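Local coordinates for protein gamma-glutamyltranspeptidase (Ggt) (Helicobacter pylori 26695, PDB 5BPK) that probably cleaves gamma-glutamyl bonds, as in glutathione, and passes the gamma-glutamyl group to water or an amino acceptor, as an Ntn-hydrolase, at residues A[45-50]-A[69-74]; A[53-58]-A[62-67]; A[73-78]-A[163-168]; A[80-85]-A[218-223]. One frame throughout, in Å; residues are numbered along the deposited sequence.

Contact 1 (A[45-50]-A[69-74])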
loop_
_atom_site.group_PDB
_atom_site.type_symbol
_atom_site.label_atom_id
_atom_site.label_comp_id
_atom_site.label_asym_id
_atom_site.label_seq_id
_atom_site.Cartn_x
_atom_site.Cartn_y
_atom_site.Cartn_z
ATOM N N PRO A 45 -16.042 2.860 -6.469
ATOM C CA PRO A 45 -17.325 3.211 -5.871
ATOM C C PRO A 45 -18.192 2.017 -5.475
ATOM O O PRO A 45 -18.921 2.122 -4.516
ATOM C CB PRO A 45 -18.009 4.057 -6.948
ATOM C CG PRO A 45 -16.912 4.598 -7.774
ATOM C CD PRO A 45 -15.853 3.516 -7.779
ATOM N N LEU A 46 -18.141 0.907 -6.206
ATOM C CA LEU A 46 -18.932 -0.271 -5.805
ATOM C C LEU A 46 -18.444 -0.847 -4.476
ATOM O O LEU A 46 -19.254 -1.244 -3.637
ATOM C CB LEU A 46 -18.937 -1.364 -6.878
ATOM C CG LEU A 46 -19.645 -1.013 -8.189
ATOM C CD1 LEU A 46 -19.384 -2.081 -9.243
ATOM C CD2 LEU A 46 -21.144 -0.814 -7.978
ATOM N N ALA A 47 -17.131 -0.860 -4.270
ATOM C CA ALA A 47 -16.577 -1.349 -3.013
ATOM C C ALA A 47 -16.853 -0.383 -1.863
ATOM O O ALA A 47 -17.180 -0.811 -0.758
ATOM C CB ALA A 47 -15.084 -1.637 -3.150
ATOM N N SER A 48 -16.737 0.919 -2.125
ATOM C CA SER A 48 -17.027 1.919 -1.107
ATOM C C SER A 48 -18.478 1.814 -0.650
ATOM O O SER A 48 -18.761 1.862 0.547
ATOM C CB SER A 48 -16.735 3.326 -1.624
ATOM O OG SER A 48 -15.380 3.441 -2.028
ATOM N N GLU A 49 -19.381 1.651 -1.616
ATOM C CA GLU A 49 -20.806 1.515 -1.348
ATOM C C GLU A 49 -21.078 0.295 -0.468
ATOM O O GLU A 49 -21.907 0.359 0.441
ATOM C CB GLU A 49 -21.580 1.421 -2.674
ATOM C CG GLU A 49 -23.080 1.277 -2.536
ATOM C CD GLU A 49 -23.802 1.323 -3.873
ATOM O OE1 GLU A 49 -23.392 0.602 -4.821
ATOM O OE2 GLU A 49 -24.788 2.082 -3.966
ATOM N N ILE A 50 -20.386 -0.805 -0.746
ATOM C CA ILE A 50 -20.524 -2.033 0.041
ATOM C C ILE A 50 -20.059 -1.782 1.487
ATOM O O ILE A 50 -20.763 -2.125 2.441
ATOM C CB ILE A 50 -19.760 -3.213 -0.622
ATOM C CG1 ILE A 50 -20.545 -3.751 -1.824
ATOM C CG2 ILE A 50 -19.509 -4.330 0.370
ATOM C CD1 ILE A 50 -19.710 -4.629 -2.753
ATOM N N GLY A 69 -12.306 -5.359 1.386
ATOM C CA GLY A 69 -11.200 -6.194 0.947
ATOM C C GLY A 69 -11.644 -7.241 -0.060
ATOM O O GLY A 69 -11.008 -7.445 -1.093
ATOM N N PHE A 70 -12.751 -7.913 0.217
ATOM C CA PHE A 70 -13.254 -8.902 -0.749
ATOM C C PHE A 70 -13.900 -8.276 -1.994
ATOM O O PHE A 70 -13.745 -8.801 -3.097
ATOM C CB PHE A 70 -14.217 -9.893 -0.092
ATOM C CG PHE A 70 -13.540 -10.866 0.839
ATOM C CD1 PHE A 70 -12.652 -11.804 0.339
ATOM C CD2 PHE A 70 -13.782 -10.840 2.207
ATOM C CE1 PHE A 70 -12.015 -12.708 1.173
ATOM C CE2 PHE A 70 -13.146 -11.748 3.052
ATOM C CZ PHE A 70 -12.264 -12.684 2.524
ATOM N N ALA A 71 -14.635 -7.176 -1.824
ATOM C CA ALA A 71 -15.259 -6.494 -2.972
ATOM C C ALA A 71 -14.210 -6.002 -3.973
ATOM O O ALA A 71 -14.352 -6.217 -5.171
ATOM C CB ALA A 71 -16.155 -5.346 -2.509
ATOM N N LEU A 72 -13.140 -5.387 -3.481
ATOM C CA LEU A 72 -12.076 -4.904 -4.372
ATOM C C LEU A 72 -11.363 -6.046 -5.106
ATOM O O LEU A 72 -10.847 -5.853 -6.213
ATOM C CB LEU A 72 -11.051 -4.075 -3.585
ATOM C CG LEU A 72 -11.486 -2.696 -3.097
ATOM C CD1 LEU A 72 -10.425 -2.111 -2.133
ATOM C CD2 LEU A 72 -11.732 -1.751 -4.274
ATOM N N ALA A 73 -11.322 -7.229 -4.491
ATOM C CA ALA A 73 -10.761 -8.414 -5.152
ATOM C C ALA A 73 -11.518 -8.797 -6.438
ATOM O O ALA A 73 -10.965 -9.480 -7.315
ATOM C CB ALA A 73 -10.705 -9.612 -4.181
ATOM N N VAL A 74 -12.765 -8.345 -6.541
ATOM C CA VAL A 74 -13.621 -8.615 -7.688
ATOM C C VAL A 74 -13.661 -7.411 -8.647
ATOM O O VAL A 74 -13.459 -7.569 -9.840
ATOM C CB VAL A 74 -15.046 -8.978 -7.211
ATOM C CG1 VAL A 74 -15.991 -9.197 -8.400
ATOM C CG2 VAL A 74 -15.000 -10.211 -6.344
#
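A71, whose methyl lies against A47 and I50, has its carbonyl O taken by V74 N at 3.0 Å, a bond over three residues that tightens the helix near its end. V74 O one turn on is gripped twice, by Y170 OH and Q213 NE2. Across the contact itself there is no hydrogen bond; four apolar side chains do the work. The two alanine methyls face each other, A47 CB to A71 CB at 3.9 Å, and with so little side chain between them the backbones come close, the CA atoms of A47 and A71 being 5.3 Å apart. L72 leans in beside this pair: its CD2 reaches A47 CB at 3.5 Å, although its CB leaves the helix along the flank of the interface. On the other flank I50 is stretched out (chi2 164°), which carries CD1 to A71 CB at 3.6 Å. A71 is thus touched by both A47 and I50, one helical turn apart. The axes of the short segments approach to 8.8 Å at 159°, the nearly antiparallel pairing of an alpha-alpha hairpin, formed here by helices 45-56 and 61-75 with small residues at the interface.

Contact 2 (A[53-58]-A[62-67])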
loop_
_atom_site.group_PDB
_atom_site.type_symbol
_atom_site.label_atom_id
_atom_site.label_comp_id
_atom_site.label_asym_id
_atom_site.label_seq_id
_atom_site.Cartn_x
_atom_site.Cartn_y
_atom_site.Cartn_z
ATOM N N LYS A 53 -22.548 0.562 3.302
ATOM C CA LYS A 53 -23.761 -0.165 3.663
ATOM C C LYS A 53 -23.538 -1.002 4.923
ATOM O O LYS A 53 -24.422 -1.069 5.772
ATOM C CB LYS A 53 -24.244 -1.032 2.494
ATOM C CG LYS A 53 -25.529 -1.791 2.764
ATOM C CD LYS A 53 -26.132 -2.316 1.466
ATOM N N VAL A 54 -22.357 -1.611 5.070
ATOM C CA VAL A 54 -22.027 -2.327 6.312
ATOM C C VAL A 54 -22.122 -1.406 7.536
ATOM O O VAL A 54 -22.734 -1.771 8.543
ATOM C CB VAL A 54 -20.652 -3.035 6.251
ATOM C CG1 VAL A 54 -20.256 -3.561 7.631
ATOM C CG2 VAL A 54 -20.685 -4.175 5.225
ATOM N N LEU A 55 -21.556 -0.207 7.441
ATOM C CA LEU A 55 -21.699 0.782 8.512
ATOM C C LEU A 55 -23.168 1.173 8.743
ATOM O O LEU A 55 -23.616 1.260 9.894
ATOM C CB LEU A 55 -20.868 2.031 8.236
ATOM C CG LEU A 55 -19.358 1.857 8.139
ATOM C CD1 LEU A 55 -18.702 3.184 7.781
ATOM C CD2 LEU A 55 -18.765 1.273 9.431
ATOM N N GLU A 56 -23.918 1.402 7.664
ATOM C CA GLU A 56 -25.336 1.753 7.780
ATOM C C GLU A 56 -26.115 0.643 8.483
ATOM O O GLU A 56 -27.085 0.908 9.195
ATOM C CB GLU A 56 -25.948 2.021 6.403
ATOM C CG GLU A 56 -25.466 3.311 5.747
ATOM C CD GLU A 56 -25.878 3.438 4.277
ATOM O OE1 GLU A 56 -26.564 2.527 3.752
ATOM O OE2 GLU A 56 -25.508 4.453 3.642
ATOM N N GLU A 57 -25.675 -0.596 8.303
ATOM C CA GLU A 57 -26.367 -1.746 8.863
ATOM C C GLU A 57 -25.832 -2.141 10.247
ATOM O O GLU A 57 -26.117 -3.229 10.740
ATOM C CB GLU A 57 -26.305 -2.909 7.862
ATOM C CG GLU A 57 -27.157 -2.621 6.636
ATOM C CD GLU A 57 -27.115 -3.690 5.560
ATOM O OE1 GLU A 57 -26.176 -4.513 5.528
ATOM O OE2 GLU A 57 -28.041 -3.681 4.723
ATOM N N GLY A 58 -25.059 -1.249 10.871
ATOM C CA GLY A 58 -24.589 -1.442 12.245
ATOM C C GLY A 58 -23.270 -2.171 12.436
ATOM O O GLY A 58 -22.869 -2.455 13.572
ATOM N N ILE A 62 -14.109 -2.620 11.235
ATOM C CA ILE A 62 -13.460 -3.848 10.809
ATOM C C ILE A 62 -14.377 -4.638 9.868
ATOM O O ILE A 62 -13.935 -5.114 8.825
ATOM C CB ILE A 62 -13.009 -4.722 12.000
ATOM C CG1 ILE A 62 -11.842 -4.065 12.771
ATOM C CG2 ILE A 62 -12.629 -6.132 11.525
ATOM C CD1 ILE A 62 -12.228 -2.943 13.718
ATOM N N ASP A 63 -15.644 -4.795 10.255
ATOM C CA ASP A 63 -16.634 -5.439 9.383
ATOM C C ASP A 63 -16.611 -4.800 7.986
ATOM O O ASP A 63 -16.537 -5.501 6.978
ATOM C CB ASP A 63 -18.042 -5.326 9.959
ATOM C CG ASP A 63 -18.189 -5.993 11.318
ATOM O OD1 ASP A 63 -17.692 -7.129 11.507
ATOM O OD2 ASP A 63 -18.829 -5.377 12.197
ATOM N N ALA A 64 -16.659 -3.470 7.942
ATOM C CA ALA A 64 -16.680 -2.738 6.675
ATOM C C ALA A 64 -15.382 -2.980 5.906
ATOM O O ALA A 64 -15.410 -3.180 4.703
ATOM C CB ALA A 64 -16.876 -1.242 6.917
ATOM N N ALA A 65 -14.252 -2.952 6.610
ATOM C CA ALA A 65 -12.947 -3.168 5.982
ATOM C C ALA A 65 -12.841 -4.556 5.351
ATOM O O ALA A 65 -12.271 -4.716 4.269
ATOM C CB ALA A 65 -11.826 -2.940 6.989
ATOM N N VAL A 66 -13.398 -5.562 6.018
ATOM C CA VAL A 66 -13.407 -6.917 5.481
ATOM C C VAL A 66 -14.279 -7.012 4.217
ATOM O O VAL A 66 -13.858 -7.580 3.197
ATOM C CB VAL A 66 -13.820 -7.945 6.572
ATOM C CG1 VAL A 66 -14.113 -9.329 5.943
ATOM C CG2 VAL A 66 -12.715 -8.024 7.653
ATOM N N ALA A 67 -15.466 -6.423 4.257
ATOM C CA ALA A 67 -16.346 -6.395 3.083
ATOM C C ALA A 67 -15.651 -5.723 1.886
ATOM O O ALA A 67 -15.699 -6.225 0.760
ATOM C CB ALA A 67 -17.670 -5.712 3.414
#
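V54 sets CG1 opposite its backbone N (chi1 171°) and CG2 opposite its carbonyl carbon, a spread that aims one methyl at the first turn of helix 61-75 and the other a turn further along. CG1 presses on the backbone between D63 and A64, V54 CG1 lying 3.6 Å from A64 N and 3.7 Å from D63 CB, with the side chains of V54 and D63 crossing at about a right angle. CG2 meets the methyl of A67, V54 CG2 to A67 CB being 3.8 Å. L55 starts out along the flank, but its end turns in, bringing CD2 to A64 CB at 4.0 Å. These residues pack at the turn end of an alpha-alpha hairpin. Helix 45-56 is closed there by a Schellman motif: G58, with positive phi (90°), gives its N to L55 O at 3.1 Å, and G59 N turns back to V54 O. D63 contributes only its apolar CB to V54, and its buried carboxylate is satisfied by residues outside the two segments, OD2 by T152 OG1 and N60 N, OD1 by K153 N. That ties the start of helix 61-75 to the residues leading into helix 155-168, whose L158 also touches V54 and D63. V6 of the neighbouring chain packs on A64, and D8 of that chain on L55.

Contact 3 (A[73-78]-A[163-168])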
loop_
_atom_site.group_PDB
_atom_site.type_symbol
_atom_site.label_atom_id
_atom_site.label_comp_id
_atom_site.label_asym_id
_atom_site.label_seq_id
_atom_site.Cartn_x
_atom_site.Cartn_y
_atom_site.Cartn_z
ATOM N N ALA A 73 -11.322 -7.229 -4.491
ATOM C CA ALA A 73 -10.761 -8.414 -5.152
ATOM C C ALA A 73 -11.518 -8.797 -6.438
ATOM O O ALA A 73 -10.965 -9.480 -7.315
ATOM C CB ALA A 73 -10.705 -9.612 -4.181
ATOM N N VAL A 74 -12.765 -8.345 -6.541
ATOM C CA VAL A 74 -13.621 -8.615 -7.688
ATOM C C VAL A 74 -13.661 -7.411 -8.647
ATOM O O VAL A 74 -13.459 -7.569 -9.840
ATOM C CB VAL A 74 -15.046 -8.978 -7.211
ATOM C CG1 VAL A 74 -15.991 -9.197 -8.400
ATOM C CG2 VAL A 74 -15.000 -10.211 -6.344
ATOM N N VAL A 75 -13.891 -6.214 -8.119
ATOM C CA VAL A 75 -14.143 -5.037 -8.969
ATOM C C VAL A 75 -12.902 -4.230 -9.328
ATOM O O VAL A 75 -12.973 -3.352 -10.189
ATOM C CB VAL A 75 -15.192 -4.099 -8.348
ATOM C CG1 VAL A 75 -16.512 -4.855 -8.128
ATOM C CG2 VAL A 75 -14.705 -3.467 -7.025
ATOM N N HIS A 76 -11.779 -4.525 -8.674
ATOM C CA HIS A 76 -10.523 -3.810 -8.935
ATOM C C HIS A 76 -9.350 -4.790 -9.025
ATOM O O HIS A 76 -8.391 -4.687 -8.259
ATOM C CB HIS A 76 -10.321 -2.781 -7.819
ATOM C CG HIS A 76 -9.202 -1.813 -8.056
ATOM N ND1 HIS A 76 -8.653 -1.593 -9.304
ATOM C CD2 HIS A 76 -8.523 -1.015 -7.197
ATOM C CE1 HIS A 76 -7.701 -0.681 -9.202
ATOM N NE2 HIS A 76 -7.601 -0.314 -7.934
ATOM N N PRO A 77 -9.417 -5.750 -9.975
ATOM C CA PRO A 77 -8.435 -6.841 -10.020
ATOM C C PRO A 77 -6.999 -6.438 -10.361
ATOM O O PRO A 77 -6.080 -7.239 -10.171
ATOM C CB PRO A 77 -9.016 -7.810 -11.062
ATOM C CG PRO A 77 -10.020 -7.047 -11.810
ATOM C CD PRO A 77 -10.503 -5.939 -10.954
ATOM N N ALA A 78 -6.794 -5.202 -10.822
ATOM C CA ALA A 78 -5.440 -4.697 -10.989
ATOM C C ALA A 78 -4.690 -4.594 -9.653
ATOM O O ALA A 78 -3.463 -4.643 -9.630
ATOM C CB ALA A 78 -5.430 -3.329 -11.705
ATOM N N ILE A 163 -19.240 -11.893 -3.889
ATOM C CA ILE A 163 -19.668 -13.077 -4.639
ATOM C C ILE A 163 -20.699 -12.697 -5.708
ATOM O O ILE A 163 -20.614 -13.155 -6.857
ATOM C CB ILE A 163 -20.247 -14.168 -3.705
ATOM C CG1 ILE A 163 -19.146 -14.745 -2.807
ATOM C CG2 ILE A 163 -20.875 -15.284 -4.529
ATOM C CD1 ILE A 163 -19.652 -15.617 -1.659
ATOM N N LYS A 164 -21.654 -11.847 -5.334
ATOM C CA LYS A 164 -22.686 -11.377 -6.267
ATOM C C LYS A 164 -22.064 -10.699 -7.493
ATOM O O LYS A 164 -22.474 -10.945 -8.623
ATOM C CB LYS A 164 -23.635 -10.396 -5.573
ATOM C CG LYS A 164 -24.880 -10.059 -6.372
ATOM C CD LYS A 164 -25.736 -9.016 -5.671
ATOM C CE LYS A 164 -27.126 -8.916 -6.295
ATOM N NZ LYS A 164 -28.110 -8.313 -5.344
ATOM N N LEU A 165 -21.070 -9.847 -7.255
ATOM C CA LEU A 165 -20.389 -9.143 -8.336
ATOM C C LEU A 165 -19.556 -10.079 -9.211
ATOM O O LEU A 165 -19.444 -9.858 -10.414
ATOM C CB LEU A 165 -19.517 -8.011 -7.779
ATOM C CG LEU A 165 -20.345 -6.805 -7.302
ATOM C CD1 LEU A 165 -19.595 -5.961 -6.283
ATOM C CD2 LEU A 165 -20.800 -5.949 -8.481
ATOM N N ALA A 166 -18.956 -11.104 -8.612
ATOM C CA ALA A 166 -18.204 -12.086 -9.393
ATOM C C ALA A 166 -19.124 -12.924 -10.276
ATOM O O ALA A 166 -18.840 -13.148 -11.453
ATOM C CB ALA A 166 -17.357 -12.984 -8.482
ATOM N N GLU A 167 -20.240 -13.361 -9.711
ATOM C CA GLU A 167 -21.177 -14.217 -10.433
ATOM C C GLU A 167 -21.956 -13.485 -11.527
ATOM O O GLU A 167 -22.148 -14.021 -12.621
ATOM C CB GLU A 167 -22.176 -14.851 -9.464
ATOM C CG GLU A 167 -21.592 -15.876 -8.514
ATOM C CD GLU A 167 -22.626 -16.455 -7.560
ATOM O OE1 GLU A 167 -23.704 -15.850 -7.401
ATOM O OE2 GLU A 167 -22.352 -17.517 -6.967
ATOM N N ASN A 168 -22.424 -12.280 -11.227
ATOM C CA ASN A 168 -23.327 -11.559 -12.127
ATOM C C ASN A 168 -22.592 -10.562 -13.006
ATOM O O ASN A 168 -23.094 -10.152 -14.058
ATOM C CB ASN A 168 -24.411 -10.825 -11.318
ATOM C CG ASN A 168 -25.222 -11.758 -10.419
ATOM O OD1 ASN A 168 -25.367 -12.946 -10.694
ATOM N ND2 ASN A 168 -25.762 -11.206 -9.338
#
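V75 and L165 cross obliquely, branch against branch: V75 CG1 meets L165 CD1 at 3.8 Å. On the valine this methyl stands opposite the carbonyl carbon (chi1 -58°). L165 aims its CB at helix 61-75 and then runs on through CG to CD1, so that its root and its tip serve different partners. The root belongs to V74. That side chain points toward helix 155-168, and V74 CG1 lies against the peptide link joining L165 to A166, 3.5 Å from A166 N and 3.8 Å from L165 C. V74 CG1 also reaches L165 CB at 3.8 Å and A166 CB at 4.0 Å, wedged between the bases of two consecutive side chains. The small A166 leaves the backbone within reach, and the CA atoms of V74 and A166 lie 6.0 Å apart. No hydrogen bond crosses the contact; the side chains that meet are all apolar, and the one polar atom they press on is the peptide N of A166. The contact joins the last turn of helix 61-75 to the C-terminal turn of helix 155-168. Helix 214-226 adds L220, which touches V74 and I163; helix 45-56 covers the other flank with L46 on V75 and I50 on L165, and Y170 of strand 170-171 packs on V75.

Contact 4 (A[80-85]-A[218-223])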
loop_
_atom_site.group_PDB
_atom_site.type_symbol
_atom_site.label_atom_id
_atom_site.label_comp_id
_atom_site.label_asym_id
_atom_site.label_seq_id
_atom_site.Cartn_x
_atom_site.Cartn_y
_atom_site.Cartn_z
ATOM N N GLY A 80 -6.816 -4.645 -6.019
ATOM C CA GLY A 80 -7.638 -5.459 -5.125
ATOM C C GLY A 80 -7.433 -6.927 -5.463
ATOM O O GLY A 80 -7.196 -7.278 -6.627
ATOM N N ASN A 81 -7.486 -7.792 -4.461
ATOM C CA ASN A 81 -7.012 -9.161 -4.630
ATOM C C ASN A 81 -7.385 -10.112 -3.516
ATOM O O ASN A 81 -7.655 -9.692 -2.377
ATOM C CB ASN A 81 -5.480 -9.157 -4.705
ATOM C CG ASN A 81 -4.840 -8.751 -3.391
ATOM O OD1 ASN A 81 -4.555 -9.613 -2.540
ATOM N ND2 ASN A 81 -4.640 -7.430 -3.194
ATOM N N ILE A 82 -7.345 -11.403 -3.857
ATOM C CA ILE A 82 -7.110 -12.470 -2.881
ATOM C C ILE A 82 -5.760 -13.180 -3.093
ATOM O O ILE A 82 -5.353 -13.987 -2.268
ATOM C CB ILE A 82 -8.263 -13.509 -2.849
ATOM C CG1 ILE A 82 -8.450 -14.213 -4.199
ATOM C CG2 ILE A 82 -9.560 -12.833 -2.433
ATOM C CD1 ILE A 82 -9.425 -15.373 -4.138
ATOM N N GLY A 83 -5.067 -12.886 -4.200
ATOM C CA GLY A 83 -3.768 -13.516 -4.493
ATOM C C GLY A 83 -2.524 -12.782 -4.033
ATOM O O GLY A 83 -1.409 -13.168 -4.405
ATOM N N GLY A 84 -2.704 -11.739 -3.221
ATOM C CA GLY A 84 -1.596 -10.912 -2.733
ATOM C C GLY A 84 -1.581 -10.810 -1.213
ATOM O O GLY A 84 -1.799 -11.789 -0.514
ATOM N N GLY A 85 -1.338 -9.611 -0.700
ATOM C CA GLY A 85 -1.205 -9.403 0.737
ATOM C C GLY A 85 -1.129 -7.927 1.055
ATOM O O GLY A 85 -1.247 -7.063 0.163
ATOM N N LYS A 218 -16.543 -19.124 -7.375
ATOM C CA LYS A 218 -16.349 -20.441 -6.760
ATOM C C LYS A 218 -15.362 -20.364 -5.590
ATOM O O LYS A 218 -15.601 -20.906 -4.526
ATOM C CB LYS A 218 -15.834 -21.469 -7.786
ATOM C CG LYS A 218 -16.885 -22.337 -8.425
ATOM C CD LYS A 218 -16.262 -23.476 -9.244
ATOM C CE LYS A 218 -15.706 -24.609 -8.378
ATOM N NZ LYS A 218 -14.941 -25.618 -9.188
ATOM N N THR A 219 -14.242 -19.690 -5.803
ATOM C CA THR A 219 -13.232 -19.561 -4.752
ATOM C C THR A 219 -13.762 -18.782 -3.545
ATOM O O THR A 219 -13.566 -19.189 -2.394
ATOM C CB THR A 219 -11.960 -18.905 -5.290
ATOM O OG1 THR A 219 -11.473 -19.676 -6.398
ATOM C CG2 THR A 219 -10.900 -18.832 -4.203
ATOM N N LEU A 220 -14.434 -17.668 -3.820
ATOM C CA LEU A 220 -15.047 -16.857 -2.772
ATOM C C LEU A 220 -16.099 -17.650 -2.006
ATOM O O LEU A 220 -16.225 -17.516 -0.785
ATOM C CB LEU A 220 -15.658 -15.585 -3.360
ATOM C CG LEU A 220 -14.653 -14.573 -3.924
ATOM C CD1 LEU A 220 -15.384 -13.406 -4.561
ATOM C CD2 LEU A 220 -13.681 -14.082 -2.854
ATOM N N ASN A 221 -16.830 -18.503 -2.715
ATOM C CA ASN A 221 -17.821 -19.361 -2.055
ATOM C C ASN A 221 -17.191 -20.404 -1.121
ATOM O O ASN A 221 -17.768 -20.723 -0.080
ATOM C CB ASN A 221 -18.735 -20.027 -3.086
ATOM C CG ASN A 221 -20.018 -19.249 -3.318
ATOM O OD1 ASN A 221 -20.819 -19.076 -2.396
ATOM N ND2 ASN A 221 -20.238 -18.801 -4.551
ATOM N N GLN A 222 -16.021 -20.924 -1.490
ATOM C CA GLN A 222 -15.256 -21.813 -0.610
ATOM C C GLN A 222 -14.855 -21.089 0.671
ATOM O O GLN A 222 -14.933 -21.650 1.772
ATOM C CB GLN A 222 -13.999 -22.361 -1.307
ATOM C CG GLN A 222 -14.279 -23.456 -2.308
ATOM C CD GLN A 222 -14.970 -24.657 -1.663
ATOM O OE1 GLN A 222 -16.172 -24.848 -1.827
ATOM N NE2 GLN A 222 -14.217 -25.439 -0.897
ATOM N N ILE A 223 -14.455 -19.832 0.521
ATOM C CA ILE A 223 -14.076 -19.012 1.658
ATOM C C ILE A 223 -15.303 -18.726 2.526
ATOM O O ILE A 223 -15.232 -18.834 3.745
ATOM C CB ILE A 223 -13.369 -17.716 1.199
ATOM C CG1 ILE A 223 -12.060 -18.064 0.467
ATOM C CG2 ILE A 223 -13.100 -16.788 2.388
ATOM C CD1 ILE A 223 -11.480 -16.923 -0.395
#
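I82 points its CB at helix 214-226 and divides there towards T219 and L220. CG2 turns to L220, with I82 CG2 to L220 CD2 at 4.3 Å, a loose touch. CG1 sits between the backbone N and the carbonyl carbon (chi1 61°), and from it the chain extends, bringing I82 CD1, the tip, to T219 CG2 at 3.8 Å; the two side chains meet at a slant. A73, V140 and F35 of the neighbouring chain also touch this isoleucine. The loop that presents I82 is shaped by an Asx motif: N81 OD1 accepts G84 N at 2.9 Å, a bent bond (131° at the hydrogen) whose donor stands 49° out of the plane of the side-chain carbonyl. T139 OG1 is a second partner of N81 OD1, and ND2 of the same amide bonds to A79 O, which should hold the group's rotation. Beyond this turn G85 opens strand 85-91 and pairs antiparallel with a strand of the neighbouring chain, so the sheet crosses the interface. T219 gives its methyl to I82 while its OG1, opposite the carbonyl carbon, bonds to D215 O and to A33 O of the neighbouring chain.

Helix 61-75 runs through contacts 1, 2 and 3, and contact 4 packs against its last turns. Contacts 1 and 2 are two levels of one hairpin, with centres 11 Å apart, bridged by I50 CG2 on A67 CB at 3.8 Å. Contact 3 shares A73 and V74 with contact 1; their centres are 8 Å apart, and I50 CD1 meets L165 CD1 at 3.8 Å. V74 CG2 touches L220 CD1 of contact 4 at 3.7 Å, and contacts 3 and 4 lie 10 Å apart between centres. Contact 2 does not touch contacts 3 and 4. The side chain of L72 in contact 1 is about 12 Å from the bound amino(dihydro-oxazolyl)acetic acid, probably derived from acivicin, too far for direct contact.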